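PDB 2BYK: DNA polymerase epsilon subunit 3 from Drosophila melanogaster, which pairs with Chrac-16 as a histone-fold heterodimer that binds DNA and facilitates nucleosome sliding, and serves as an accessory subunit of DNA polymerase epsilon. Local coordinates for residues K62-A66 / K67-Q71; A13-G16 / R17-K20. One frame throughout, in Å; residues are numbered along the deposited sequence.

Interaction 1: K62-A66 / K67-Q71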
loop_
_atom_site.group_PDB
_atom_site.type_symbol
_atom_site.label_atom_id
_atom_site.label_comp_id
_atom_site.label_asym_id
_atom_site.label_seq_id
_atom_site.Cartn_x
_atom_site.Cartn_y
_atom_site.Cartn_z
ATOM N N LYS B 62 21.757 -0.852 10.702
ATOM C CA LYS B 62 22.090 -0.878 9.274
ATOM C C LYS B 62 21.002 -1.031 8.184
ATOM O O LYS B 62 20.885 -0.174 7.302
ATOM C CB LYS B 62 23.200 -1.925 9.074
ATOM C CG LYS B 62 23.207 -3.011 10.138
ATOM C CD LYS B 62 21.936 -3.839 10.050
ATOM C CE LYS B 62 21.319 -4.107 11.407
ATOM N NZ LYS B 62 22.257 -4.811 12.311
ATOM N N THR B 63 20.212 -2.102 8.239
ATOM C CA THR B 63 19.185 -2.356 7.224
ATOM C C THR B 63 17.728 -2.313 7.720
ATOM O O THR B 63 17.467 -2.160 8.913
ATOM C CB THR B 63 19.457 -3.724 6.558
ATOM O OG1 THR B 63 20.807 -3.748 6.084
ATOM C CG2 THR B 63 18.515 -3.969 5.391
ATOM N N ILE B 64 16.783 -2.438 6.789
ATOM C CA ILE B 64 15.361 -2.425 7.108
ATOM C C ILE B 64 14.865 -3.840 7.364
ATOM O O ILE B 64 14.902 -4.679 6.466
ATOM C CB ILE B 64 14.541 -1.857 5.945
ATOM C CG1 ILE B 64 14.919 -0.400 5.703
ATOM C CG2 ILE B 64 13.061 -2.007 6.241
ATOM C CD1 ILE B 64 14.291 0.189 4.468
ATOM N N THR B 65 14.400 -4.105 8.581
ATOM C CA THR B 65 13.895 -5.428 8.920
ATOM C C THR B 65 12.430 -5.481 8.506
ATOM O O THR B 65 11.878 -4.488 8.030
ATOM C CB THR B 65 13.992 -5.709 10.442
ATOM O OG1 THR B 65 13.039 -4.903 11.142
ATOM C CG2 THR B 65 15.374 -5.379 10.963
ATOM N N ALA B 66 11.807 -6.643 8.669
ATOM C CA ALA B 66 10.398 -6.788 8.332
ATOM C C ALA B 66 9.594 -6.169 9.465
ATOM O O ALA B 66 8.440 -5.787 9.292
ATOM C CB ALA B 66 10.046 -8.248 8.183
ATOM N N LYS B 67 10.226 -6.070 10.631
ATOM C CA LYS B 67 9.599 -5.507 11.819
ATOM C C LYS B 67 9.562 -3.985 11.732
ATOM O O LYS B 67 8.646 -3.362 12.249
ATOM C CB LYS B 67 10.360 -6.011 13.050
ATOM C CG LYS B 67 10.371 -7.552 13.058
ATOM C CD LYS B 67 11.506 -8.218 13.840
ATOM C CE LYS B 67 11.434 -9.748 13.657
ATOM N NZ LYS B 67 12.479 -10.504 14.409
ATOM N N ASP B 68 10.545 -3.403 11.047
ATOM C CA ASP B 68 10.621 -1.956 10.844
ATOM C C ASP B 68 9.514 -1.516 9.930
ATOM O O ASP B 68 8.958 -0.435 10.097
ATOM C CB ASP B 68 11.926 -1.570 10.184
ATOM C CG ASP B 68 13.083 -1.694 11.109
ATOM O OD1 ASP B 68 14.237 -1.678 10.624
ATOM O OD2 ASP B 68 12.829 -1.798 12.331
ATOM N N ILE B 69 9.225 -2.347 8.934
ATOM C CA ILE B 69 8.162 -2.051 7.985
ATOM C C ILE B 69 6.838 -2.314 8.684
ATOM O O ILE B 69 5.867 -1.590 8.481
ATOM C CB ILE B 69 8.244 -2.943 6.720
ATOM C CG1 ILE B 69 9.555 -2.681 5.978
ATOM C CG2 ILE B 69 7.065 -2.655 5.797
ATOM C CD1 ILE B 69 9.774 -3.586 4.786
ATOM N N LEU B 70 6.801 -3.351 9.513
ATOM C CA LEU B 70 5.579 -3.673 10.231
ATOM C C LEU B 70 5.256 -2.565 11.226
ATOM O O LEU B 70 4.091 -2.250 11.451
ATOM C CB LEU B 70 5.710 -5.031 10.939
ATOM C CG LEU B 70 5.645 -6.254 10.010
ATOM C CD1 LEU B 70 5.784 -7.529 10.818
ATOM C CD2 LEU B 70 4.327 -6.255 9.239
ATOM N N GLN B 71 6.294 -1.963 11.804
ATOM C CA GLN B 71 6.117 -0.873 12.767
ATOM C C GLN B 71 5.756 0.445 12.082
ATOM O O GLN B 71 4.965 1.219 12.606
ATOM C CB GLN B 71 7.387 -0.676 13.597
ATOM C CG GLN B 71 7.720 -1.842 14.503
ATOM C CD GLN B 71 9.037 -1.655 15.240
ATOM O OE1 GLN B 71 10.079 -1.394 14.623
ATOM N NE2 GLN B 71 9.001 -1.800 16.564
#
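Lys67 begins the exchange with Thr65, the N-cap of helix 66-75: Lys67 N lies 3.1 Å from Thr65 OG1, a weak, strongly bent bond, while the extended Lys67 side chain leads away from the cap. Asp68 does more. Its backbone N donates to the same hydroxyl oxygen, Asp68 N to Thr65 OG1 measuring 2.9 Å. Thr65 OG1 can take both amides because chi1 of 70° sets it between its own backbone N and carbonyl carbon, turned to the start of the helix. In return the Asp68 carboxylate reaches back to the cap residue: Thr65 N donates to Asp68 OD1 over 3.2 Å and almost straight at 173°, though it arrives from above the carboxylate plane, 55° out of it. The two side chains cross at about a right angle, and this reciprocal pair is a capping box. Asp68 OD1 also has a weak bond from His61 NE2. Ile69 adds an apolar contact, Ile69 CG1 packing 3.6 Å from Ile64 CG2, with these side chains again nearly perpendicular. Ile69 lies on Ser52 of helix 31-58 and, with Leu70, on apolar side chains of the partner protein's chain. Leu70 N closes the first helical turn on Ala66 O at 2.9 Å. The box thus satisfies an amide of the first turn that lacks a preceding helical carbonyl, and the carboxylate lies where its charge would probably complement the helix dipole.

Interaction 2: A13-G16 / R17-K20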
loop_
_atom_site.group_PDB
_atom_site.type_symbol
_atom_site.label_atom_id
_atom_site.label_comp_id
_atom_site.label_asym_id
_atom_site.label_seq_id
_atom_site.Cartn_x
_atom_site.Cartn_y
_atom_site.Cartn_z
ATOM N N ALA B 13 -1.579 -3.766 -15.161
ATOM C CA ALA B 13 -2.323 -5.014 -15.292
ATOM C C ALA B 13 -2.729 -5.640 -13.961
ATOM O O ALA B 13 -3.901 -5.928 -13.737
ATOM C CB ALA B 13 -1.494 -6.013 -16.107
ATOM N N VAL B 14 -1.746 -5.864 -13.096
ATOM C CA VAL B 14 -1.972 -6.458 -11.783
ATOM C C VAL B 14 -2.760 -5.552 -10.810
ATOM O O VAL B 14 -3.364 -6.030 -9.846
ATOM C CB VAL B 14 -0.608 -6.900 -11.161
ATOM C CG1 VAL B 14 0.466 -5.864 -11.457
ATOM C CG2 VAL B 14 -0.743 -7.107 -9.670
ATOM N N ILE B 15 -2.776 -4.248 -11.064
ATOM C CA ILE B 15 -3.505 -3.338 -10.192
ATOM C C ILE B 15 -4.968 -3.288 -10.587
ATOM O O ILE B 15 -5.827 -2.972 -9.770
ATOM C CB ILE B 15 -2.888 -1.912 -10.212
ATOM C CG1 ILE B 15 -1.583 -1.919 -9.405
ATOM C CG2 ILE B 15 -3.865 -0.895 -9.636
ATOM C CD1 ILE B 15 -0.970 -0.563 -9.185
ATOM N N GLY B 16 -5.252 -3.611 -11.839
ATOM C CA GLY B 16 -6.628 -3.613 -12.289
ATOM C C GLY B 16 -7.354 -4.797 -11.681
ATOM O O GLY B 16 -8.548 -4.735 -11.399
ATOM N N ARG B 17 -6.608 -5.879 -11.478
ATOM C CA ARG B 17 -7.127 -7.114 -10.896
ATOM C C ARG B 17 -7.315 -6.910 -9.389
ATOM O O ARG B 17 -8.220 -7.479 -8.772
ATOM C CB ARG B 17 -6.129 -8.248 -11.162
ATOM C CG ARG B 17 -6.512 -9.622 -10.614
ATOM C CD ARG B 17 -5.270 -10.504 -10.452
ATOM N NE ARG B 17 -4.512 -10.600 -11.701
ATOM C CZ ARG B 17 -3.208 -10.867 -11.772
ATOM N NH1 ARG B 17 -2.511 -11.065 -10.656
ATOM N NH2 ARG B 17 -2.599 -10.934 -12.956
ATOM N N LEU B 18 -6.436 -6.098 -8.807
ATOM C CA LEU B 18 -6.492 -5.770 -7.390
ATOM C C LEU B 18 -7.745 -4.939 -7.124
ATOM O O LEU B 18 -8.469 -5.181 -6.156
ATOM C CB LEU B 18 -5.240 -4.987 -6.990
ATOM C CG LEU B 18 -4.143 -5.750 -6.245
ATOM C CD1 LEU B 18 -4.366 -7.249 -6.341
ATOM C CD2 LEU B 18 -2.799 -5.349 -6.811
ATOM N N ILE B 19 -8.000 -3.963 -7.992
ATOM C CA ILE B 19 -9.174 -3.111 -7.867
ATOM C C ILE B 19 -10.482 -3.884 -8.146
ATOM O O ILE B 19 -11.490 -3.662 -7.473
ATOM C CB ILE B 19 -9.066 -1.888 -8.812
ATOM C CG1 ILE B 19 -7.839 -1.060 -8.438
ATOM C CG2 ILE B 19 -10.307 -1.026 -8.707
ATOM C CD1 ILE B 19 -7.646 0.146 -9.304
ATOM N N LYS B 20 -10.478 -4.788 -9.125
ATOM C CA LYS B 20 -11.685 -5.570 -9.421
ATOM C C LYS B 20 -11.979 -6.538 -8.280
ATOM O O LYS B 20 -13.133 -6.803 -7.953
ATOM C CB LYS B 20 -11.542 -6.364 -10.737
ATOM C CG LYS B 20 -11.616 -5.507 -12.018
ATOM C CD LYS B 20 -12.424 -6.190 -13.140
ATOM C CE LYS B 20 -12.411 -5.399 -14.468
ATOM N NZ LYS B 20 -11.085 -5.386 -15.176
#
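Val14 and Leu18, one helical turn apart, lie side by side and point the same way, with Val14 CG2 3.9 Å from Leu18 CD2. With chi1 at 40°, measured to CG1, the other methyl, Val14 CG2, stands anti to the backbone N and so reaches the next turn. Leu18 CD2 also rests 3.2 Å from Val14 O. On a neighbouring strip of the helix Ile15 meets Ile19 obliquely, the branch methyl Ile15 CG2 lying 3.9 Å from the terminal Ile19 CD1. Arg17 bends at chi3, and its guanidinium passes Val14 CG2 at an oblique angle, Arg17 NH1 remaining 4.4 Å from that methyl. Behind these side chains, successive i to i+4 backbone hydrogen bonds fix the spacing of the turns: Leu18 N to Val14 O at 3.2 Å, then Ile19 N to Ile15 O and Lys20 N to Gly16 O. The first is the most bent, with an angle of 139° at its hydrogen. Farther out, Ile15 packs on Ala38 and Ala41 of helix 31-58, and Ile19 on Arg34 and Ile37 of that helix. Apolar side chains of the partner protein's chain meet Ile15, Leu18 and Ile19, whereas Arg17 and Lys20 are exposed. A short amphipathic helix laid by its apolar residues against a long central helix and the dimer partner is characteristic of the first helix of a histone fold.

From the N terminus the chain first meets interaction 2, within helix 14-22, then passes through strand 28-29 and the long helix 31-58 before interaction 1 caps helix 66-75. The two contacts lie in series: each is a local turn, and neither nests in nor crosses the other. Neither closes a long loop. The centres of interaction 1 and interaction 2 are about 27 Å apart, on opposite sides of the chain's centre. The nearest atoms of interaction 1 and interaction 2 stay about 16 Å apart. Helix 31-58 spans between them, carrying helix 14-22 near its beginning and helix 66-75 toward its end; residues of both contacts also pack on the partner protein's chain.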